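2-oxoglutarate (2OG) and Fe(II)-dependent oxygenase superfamily protein (Arabidopsis thaliana, PDB 6KWA) probably catalyses the irreversible, 2-oxoglutarate-dependent oxidation of the plant hormone indole-3-acetic acid to the inactive 2-oxoindole-3-acetic acid. Local coordinates at residues 40-51 / 108-118. Sequence-based numbering, arbitrary orientation.
Sequences LMAEMKKTVIDL and QREIMVKYAKA
M44 lies across the ring of Y115 where the segments 40-51 and 108-118, of helices 38-51 and 106-133, cross at -126°, packed against the large sheet of the double-stranded beta-helix fold of 2-oxoglutarate oxygenases. With its CG anti to the backbone N (chi1 -176°), M44 sets that methylene 3.6 Å from the Y115 ring centroid, a CH-pi contact, and SD follows over the same face as a Met-aromatic contact. The flexible thioether chain, bent at chi2 and chi3, then brings M44 CE to M112 SD at 3.5 Å. I241 and F149 of the sheet touch both M44 and Y115, whose hydroxyl bonds to Q179. Alongside, the branched chains of L40 and I111 interlock as knobs into holes: L40 sits among I111, K114, Y115 and A118, while I111 enters between L40, E43, M44 and T47. T47 suits a helix face turned to its partner, since its OG1 bonds back to E43 O and its CG2 lies 3.6 Å from Q108 CG. Q108's extended chain carries NE2 to D50 OD2 at 2.9 Å, on the anti side, 35° out of the carboxylate plane. An alanine here would probably cost D50 OD2 this amide donor, although its salt bridge to R54 would remain, and uncover T47 CG2. Next to Q108, M112 CE meets L51 CD1 tip to tip at 3.7 Å.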
loop_
_atom_site.group_PDB
_atom_site.type_symbol
_atom_site.label_atom_id
_atom_site.label_comp_id
_atom_site.label_asym_id
_atom_site.label_seq_id
_atom_site.Cartn_x
_atom_site.Cartn_y
_atom_site.Cartn_z
ATOM N N LEU A 40 -6.693 16.672 1.187
ATOM C CA LEU A 40 -5.598 16.245 0.318
ATOM C C LEU A 40 -5.867 14.843 -0.251
ATOM O O LEU A 40 -5.598 14.565 -1.423
ATOM C CB LEU A 40 -4.276 16.245 1.079
ATOM C CG LEU A 40 -3.079 15.702 0.295
ATOM C CD1 LEU A 40 -2.897 16.461 -1.015
ATOM C CD2 LEU A 40 -1.820 15.707 1.147
ATOM N N MET A 41 -6.401 13.962 0.583
ATOM C CA MET A 41 -6.741 12.624 0.133
ATOM C C MET A 41 -7.852 12.690 -0.914
ATOM O O MET A 41 -7.791 12.009 -1.938
ATOM C CB MET A 41 -7.181 11.770 1.323
ATOM C CG MET A 41 -6.013 11.337 2.224
ATOM S SD MET A 41 -6.575 10.467 3.697
ATOM C CE MET A 41 -7.628 9.162 3.059
ATOM N N ALA A 42 -8.856 13.535 -0.679
ATOM C CA ALA A 42 -9.966 13.627 -1.627
ATOM C C ALA A 42 -9.475 14.248 -2.913
ATOM O O ALA A 42 -9.855 13.825 -4.007
ATOM C CB ALA A 42 -11.123 14.407 -1.044
ATOM N N GLU A 43 -8.586 15.223 -2.790
ATOM C CA GLU A 43 -8.025 15.881 -3.965
ATOM C C GLU A 43 -7.161 14.896 -4.752
ATOM O O GLU A 43 -7.051 14.976 -5.996
ATOM C CB GLU A 43 -7.210 17.130 -3.563
ATOM C CG GLU A 43 -8.144 18.311 -3.310
ATOM C CD GLU A 43 -7.538 19.404 -2.475
ATOM O OE1 GLU A 43 -6.322 19.359 -2.184
ATOM O OE2 GLU A 43 -8.306 20.290 -2.054
ATOM N N MET A 44 -6.502 13.994 -4.033
ATOM C CA MET A 44 -5.698 12.991 -4.711
ATOM C C MET A 44 -6.600 12.055 -5.505
ATOM O O MET A 44 -6.307 11.744 -6.661
ATOM C CB MET A 44 -4.823 12.210 -3.725
ATOM C CG MET A 44 -3.888 11.212 -4.414
ATOM S SD MET A 44 -2.575 11.985 -5.363
ATOM C CE MET A 44 -2.711 11.147 -6.931
ATOM N N LYS A 45 -7.716 11.642 -4.921
ATOM C CA LYS A 45 -8.601 10.728 -5.632
ATOM C C LYS A 45 -9.218 11.381 -6.894
ATOM O O LYS A 45 -9.390 10.717 -7.922
ATOM C CB LYS A 45 -9.704 10.217 -4.712
ATOM C CG LYS A 45 -10.535 9.138 -5.359
ATOM C CD LYS A 45 -11.764 8.784 -4.547
ATOM C CE LYS A 45 -12.622 7.763 -5.279
ATOM N NZ LYS A 45 -13.966 7.638 -4.635
ATOM N N LYS A 46 -9.534 12.674 -6.829
ATOM C CA LYS A 46 -10.075 13.359 -7.993
ATOM C C LYS A 46 -9.000 13.449 -9.077
ATOM O O LYS A 46 -9.279 13.252 -10.259
ATOM C CB LYS A 46 -10.544 14.770 -7.631
ATOM C CG LYS A 46 -11.700 14.872 -6.642
ATOM C CD LYS A 46 -12.058 16.365 -6.468
ATOM C CE LYS A 46 -13.281 16.580 -5.594
ATOM N NZ LYS A 46 -12.896 16.317 -4.171
ATOM N N THR A 47 -7.772 13.760 -8.667
ATOM C CA THR A 47 -6.647 13.824 -9.608
ATOM C C THR A 47 -6.509 12.465 -10.308
ATOM O O THR A 47 -6.279 12.411 -11.505
ATOM C CB THR A 47 -5.336 14.200 -8.899
ATOM O OG1 THR A 47 -5.473 15.491 -8.314
ATOM C CG2 THR A 47 -4.137 14.224 -9.845
ATOM N N VAL A 48 -6.656 11.382 -9.538
ATOM C CA VAL A 48 -6.525 10.021 -10.046
ATOM C C VAL A 48 -7.573 9.682 -11.105
ATOM O O VAL A 48 -7.266 9.101 -12.145
ATOM C CB VAL A 48 -6.647 8.975 -8.912
ATOM C CG1 VAL A 48 -6.946 7.584 -9.493
ATOM C CG2 VAL A 48 -5.367 8.955 -8.043
ATOM N N ILE A 49 -8.821 10.007 -10.803
ATOM C CA ILE A 49 -9.883 9.825 -11.761
ATOM C C ILE A 49 -9.536 10.614 -13.022
ATOM O O ILE A 49 -9.701 10.127 -14.140
ATOM C CB ILE A 49 -11.228 10.253 -11.178
ATOM C CG1 ILE A 49 -11.594 9.323 -10.019
ATOM C CG2 ILE A 49 -12.301 10.228 -12.235
ATOM C CD1 ILE A 49 -12.843 9.752 -9.230
ATOM N N ASP A 50 -9.020 11.821 -12.842
ATOM C CA ASP A 50 -8.669 12.646 -13.979
ATOM C C ASP A 50 -7.438 12.131 -14.750
ATOM O O ASP A 50 -7.409 12.181 -15.985
ATOM C CB ASP A 50 -8.412 14.085 -13.548
ATOM C CG ASP A 50 -8.502 15.049 -14.720
ATOM O OD1 ASP A 50 -9.586 15.083 -15.342
ATOM O OD2 ASP A 50 -7.507 15.733 -15.055
ATOM N N LEU A 51 -6.399 11.685 -14.041
ATOM C CA LEU A 51 -5.223 11.175 -14.749
ATOM C C LEU A 51 -5.611 9.982 -15.625
ATOM O O LEU A 51 -5.100 9.842 -16.738
ATOM C CB LEU A 51 -4.099 10.793 -13.775
ATOM C CG LEU A 51 -3.498 11.998 -13.054
ATOM C CD1 LEU A 51 -2.323 11.641 -12.159
ATOM C CD2 LEU A 51 -3.077 13.069 -14.074
ATOM N N GLN A 108 -2.574 19.777 -9.918
ATOM C CA GLN A 108 -2.454 18.335 -9.800
ATOM C C GLN A 108 -1.044 17.956 -9.417
ATOM O O GLN A 108 -0.819 16.996 -8.670
ATOM C CB GLN A 108 -2.820 17.668 -11.101
ATOM C CG GLN A 108 -4.296 17.478 -11.272
ATOM C CD GLN A 108 -4.680 17.185 -12.697
ATOM O OE1 GLN A 108 -3.826 17.126 -13.593
ATOM N NE2 GLN A 108 -5.956 16.915 -12.905
ATOM N N ARG A 109 -0.091 18.732 -9.908
ATOM C CA ARG A 109 1.297 18.476 -9.596
ATOM C C ARG A 109 1.494 18.701 -8.121
ATOM O O ARG A 109 2.129 17.888 -7.452
ATOM C CB ARG A 109 2.234 19.371 -10.404
ATOM C CG ARG A 109 3.710 19.142 -10.114
ATOM C CD ARG A 109 4.585 19.991 -11.003
ATOM N NE ARG A 109 4.271 19.783 -12.416
ATOM C CZ ARG A 109 4.978 19.001 -13.220
ATOM N NH1 ARG A 109 6.031 18.342 -12.745
ATOM N NH2 ARG A 109 4.634 18.864 -14.492
ATOM N N GLU A 110 0.890 19.767 -7.601
ATOM C CA GLU A 110 1.117 20.128 -6.212
ATOM C C GLU A 110 0.409 19.161 -5.250
ATOM O O GLU A 110 0.926 18.852 -4.164
ATOM C CB GLU A 110 0.639 21.553 -5.968
ATOM C CG GLU A 110 1.749 22.585 -6.082
ATOM C CD GLU A 110 1.346 23.933 -5.501
ATOM O OE1 GLU A 110 0.150 24.096 -5.171
ATOM O OE2 GLU A 110 2.219 24.826 -5.376
ATOM N N ILE A 111 -0.759 18.681 -5.666
ATOM C CA ILE A 111 -1.501 17.677 -4.915
ATOM C C ILE A 111 -0.680 16.396 -4.761
ATOM O O ILE A 111 -0.596 15.810 -3.681
ATOM C CB ILE A 111 -2.841 17.379 -5.585
ATOM C CG1 ILE A 111 -3.732 18.627 -5.478
ATOM C CG2 ILE A 111 -3.505 16.143 -4.951
ATOM C CD1 ILE A 111 -4.987 18.559 -6.318
ATOM N N MET A 112 -0.060 15.991 -5.855
ATOM C CA MET A 112 0.726 14.785 -5.912
ATOM C C MET A 112 1.956 14.900 -5.009
ATOM O O MET A 112 2.318 13.971 -4.285
ATOM C CB MET A 112 1.155 14.530 -7.355
ATOM C CG MET A 112 1.527 13.116 -7.663
ATOM S SD MET A 112 0.164 12.300 -8.481
ATOM C CE MET A 112 -0.299 13.547 -9.679
ATOM N N VAL A 113 2.595 16.051 -5.068
ATOM C CA VAL A 113 3.815 16.295 -4.319
ATOM C C VAL A 113 3.538 16.263 -2.820
ATOM O O VAL A 113 4.310 15.688 -2.046
ATOM C CB VAL A 113 4.450 17.649 -4.752
ATOM C CG1 VAL A 113 5.502 18.157 -3.735
ATOM C CG2 VAL A 113 5.048 17.497 -6.131
ATOM N N LYS A 114 2.413 16.853 -2.425
ATOM C CA LYS A 114 2.038 16.922 -1.025
ATOM C C LYS A 114 1.461 15.567 -0.527
ATOM O O LYS A 114 1.627 15.210 0.644
ATOM C CB LYS A 114 1.057 18.076 -0.808
ATOM C CG LYS A 114 1.700 19.466 -0.983
ATOM C CD LYS A 114 3.176 19.492 -0.499
ATOM C CE LYS A 114 3.987 20.682 -1.090
ATOM N NZ LYS A 114 5.299 20.947 -0.415
ATOM N N TYR A 115 0.739 14.850 -1.389
ATOM C CA TYR A 115 0.276 13.501 -1.069
ATOM C C TYR A 115 1.446 12.535 -0.873
ATOM O O TYR A 115 1.484 11.777 0.095
ATOM C CB TYR A 115 -0.620 12.960 -2.169
ATOM C CG TYR A 115 -1.321 11.679 -1.797
ATOM C CD1 TYR A 115 -2.556 11.710 -1.165
ATOM C CD2 TYR A 115 -0.754 10.437 -2.074
ATOM C CE1 TYR A 115 -3.221 10.526 -0.837
ATOM C CE2 TYR A 115 -1.400 9.267 -1.742
ATOM C CZ TYR A 115 -2.628 9.317 -1.130
ATOM O OH TYR A 115 -3.268 8.154 -0.804
ATOM N N ALA A 116 2.388 12.561 -1.810
ATOM C CA ALA A 116 3.568 11.718 -1.742
ATOM C C ALA A 116 4.310 11.901 -0.429
ATOM O O ALA A 116 4.704 10.929 0.218
ATOM C CB ALA A 116 4.513 12.006 -2.920
ATOM N N LYS A 117 4.493 13.148 -0.026
ATOM C CA LYS A 117 5.318 13.404 1.136
ATOM C C LYS A 117 4.558 13.019 2.409
ATOM O O LYS A 117 5.137 12.458 3.324
ATOM C CB LYS A 117 5.744 14.876 1.133
ATOM C CG LYS A 117 5.939 15.571 2.469
ATOM C CD LYS A 117 6.625 16.932 2.165
ATOM C CE LYS A 117 6.835 17.815 3.375
ATOM N NZ LYS A 117 7.980 17.321 4.181
ATOM N N ALA A 118 3.246 13.250 2.428
ATOM C CA ALA A 118 2.425 12.907 3.576
ATOM C C ALA A 118 2.300 11.408 3.774
ATOM O O ALA A 118 2.375 10.927 4.899
ATOM C CB ALA A 118 1.038 13.520 3.438
#